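PDB 4WJB: putative amidohydrolase/peptidase, which probably hydrolyses carbon-nitrogen bonds other than peptide bonds, as a zinc-dependent member of the peptidase M20 family. Local coordinates for residues Gln226-Val231 with Glu299-Asp304. Numbering follows the deposited sequence.
With SO4 (sulfate ion), chain G.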
# COMPACT_ATOMS: atom_id res chain seq x y z
N GLN A 226 20.94 1.01 12.82
CA GLN A 226 19.79 1.12 11.92
C GLN A 226 20.14 1.87 10.64
O GLN A 226 20.87 2.86 10.67
CB GLN A 226 18.63 1.85 12.61
CG GLN A 226 18.15 1.22 13.90
CD GLN A 226 17.01 2.00 14.53
OE1 GLN A 226 16.10 2.46 13.84
NE2 GLN A 226 17.06 2.16 15.85
N ARG A 227 19.60 1.40 9.52
CA ARG A 227 19.62 2.14 8.27
C ARG A 227 18.21 2.16 7.67
O ARG A 227 17.62 1.11 7.43
CB ARG A 227 20.60 1.52 7.27
CG ARG A 227 21.96 1.16 7.84
CD ARG A 227 23.03 2.19 7.50
NE ARG A 227 24.29 1.88 8.16
CZ ARG A 227 25.36 1.35 7.56
NH1 ARG A 227 25.34 1.09 6.26
NH2 ARG A 227 26.46 1.11 8.26
N TRP A 228 17.67 3.35 7.43
CA TRP A 228 16.33 3.49 6.86
C TRP A 228 16.40 4.01 5.43
O TRP A 228 17.25 4.85 5.12
CB TRP A 228 15.46 4.43 7.70
CG TRP A 228 15.17 3.97 9.10
CD1 TRP A 228 15.82 3.00 9.80
CD2 TRP A 228 14.15 4.48 9.97
NE1 TRP A 228 15.28 2.87 11.05
CE2 TRP A 228 14.25 3.77 11.18
CE3 TRP A 228 13.17 5.47 9.84
CZ2 TRP A 228 13.39 4.01 12.26
CZ3 TRP A 228 12.32 5.70 10.91
CH2 TRP A 228 12.44 4.98 12.10
N TYR A 229 15.50 3.52 4.58
CA TYR A 229 15.47 3.91 3.18
C TYR A 229 14.06 4.24 2.70
O TYR A 229 13.07 3.74 3.25
CB TYR A 229 16.04 2.80 2.28
CG TYR A 229 17.43 2.33 2.65
CD1 TYR A 229 17.61 1.38 3.64
CD2 TYR A 229 18.55 2.82 1.99
CE1 TYR A 229 18.87 0.94 3.98
CE2 TYR A 229 19.82 2.38 2.32
CZ TYR A 229 19.97 1.44 3.32
OH TYR A 229 21.22 0.98 3.66
N GLU A 230 13.98 5.07 1.68
CA GLU A 230 12.75 5.27 0.93
C GLU A 230 13.02 4.90 -0.52
O GLU A 230 14.03 5.31 -1.09
CB GLU A 230 12.25 6.70 1.05
CG GLU A 230 11.71 7.04 2.43
CD GLU A 230 11.19 8.46 2.52
OE1 GLU A 230 11.50 9.26 1.62
OE2 GLU A 230 10.47 8.76 3.49
N VAL A 231 12.12 4.10 -1.10
CA VAL A 231 12.29 3.63 -2.46
C VAL A 231 11.07 3.96 -3.31
O VAL A 231 9.94 3.64 -2.93
CB VAL A 231 12.53 2.11 -2.52
CG1 VAL A 231 12.63 1.64 -3.97
CG2 VAL A 231 13.79 1.73 -1.75
N GLU A 299 13.91 -0.84 6.19
CA GLU A 299 14.80 -0.59 7.32
C GLU A 299 15.59 -1.85 7.66
O GLU A 299 15.06 -2.96 7.65
CB GLU A 299 14.04 -0.05 8.54
CG GLU A 299 13.01 -0.99 9.14
CD GLU A 299 12.93 -0.86 10.66
OE1 GLU A 299 12.47 0.19 11.16
OE2 GLU A 299 13.36 -1.81 11.35
N PHE A 300 16.88 -1.66 7.89
CA PHE A 300 17.77 -2.72 8.35
C PHE A 300 18.17 -2.43 9.79
O PHE A 300 18.43 -1.28 10.14
CB PHE A 300 19.03 -2.80 7.48
CG PHE A 300 18.78 -3.25 6.07
CD1 PHE A 300 17.96 -4.34 5.80
CD2 PHE A 300 19.37 -2.58 5.01
CE1 PHE A 300 17.74 -4.75 4.50
CE2 PHE A 300 19.15 -2.99 3.70
CZ PHE A 300 18.34 -4.08 3.45
N ARG A 301 18.22 -3.47 10.62
CA ARG A 301 18.76 -3.32 11.97
C ARG A 301 19.69 -4.49 12.30
O ARG A 301 19.36 -5.64 12.00
CB ARG A 301 17.64 -3.23 13.01
CG ARG A 301 16.65 -2.11 12.73
CD ARG A 301 15.80 -1.77 13.95
NE ARG A 301 14.64 -0.97 13.56
CZ ARG A 301 13.97 -0.18 14.40
NH1 ARG A 301 14.34 -0.09 15.67
NH2 ARG A 301 12.93 0.52 13.96
N HIS A 302 20.84 -4.18 12.90
CA HIS A 302 21.86 -5.18 13.21
C HIS A 302 22.91 -4.57 14.13
O HIS A 302 23.24 -3.39 14.00
CB HIS A 302 22.53 -5.69 11.93
CG HIS A 302 23.26 -6.98 12.10
ND1 HIS A 302 24.57 -7.05 12.53
CD2 HIS A 302 22.87 -8.26 11.89
CE1 HIS A 302 24.95 -8.32 12.58
NE2 HIS A 302 23.94 -9.07 12.19
N PRO A 303 23.45 -5.37 15.06
CA PRO A 303 24.47 -4.86 15.99
C PRO A 303 25.83 -4.61 15.33
O PRO A 303 26.71 -4.03 15.97
CB PRO A 303 24.59 -5.97 17.03
CG PRO A 303 24.18 -7.22 16.29
CD PRO A 303 23.07 -6.76 15.38
N ASP A 304 26.00 -5.05 14.09
CA ASP A 304 27.29 -4.93 13.40
C ASP A 304 27.18 -3.97 12.22
O ASP A 304 26.42 -4.21 11.29
CB ASP A 304 27.76 -6.31 12.92
CG ASP A 304 29.20 -6.31 12.41
OD1 ASP A 304 29.72 -5.24 12.04
OD2 ASP A 304 29.81 -7.40 12.39
S SO4 G . 12.19 2.56 16.92
O1 SO4 G . 11.24 1.99 15.97
O2 SO4 G . 13.42 2.94 16.23
O3 SO4 G . 11.61 3.74 17.55
O4 SO4 G . 12.50 1.58 17.96
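Phe300 pairs with Arg227 between antiparallel strands, Phe300 N reaching Arg227 O at 2.9 Å and Phe300 O receiving Arg227 N at 3.0 Å. On the face turned to helix 305-326, Phe300 CD2 meets Tyr229 CE1 at 3.7 Å, the ring planes oblique at 70°; a flat apolar group suits this layer, where Leu308 and Leu311 also press on it. Tyr229 OH reaches past the apolar layer to Asp312, and Arg227 leads away from the partner strand to salt bridges with Asp305 and Asp309.

On the other face, Gln226 and Arg301 run side by side, amide and guanidinium stacked, Gln226 OE1 lying 3.4 Å from Arg301 CZ. Gln226 OE1 also accepts a bent hydrogen bond from Trp228 NE1 (2.9 Å), which helps hold the amide's rotation. Glu299, its CG between backbone N and carbonyl carbon (chi1 64°) and its chain bent at chi2, packs CB over the indole and grips Arg301 side-on, OE2 to NE (2.7 Å) and OE1 to NH2. Arginine suits this place: its planar cation stacks, binds the carboxylate and turns its NH1-NH2 edge to a sulfate, probably from the crystallisation liquor, shared with Asn288 and His239 of the second subunit. An antiparallel sheet with helices on one face characterises the M20 dimerisation domain.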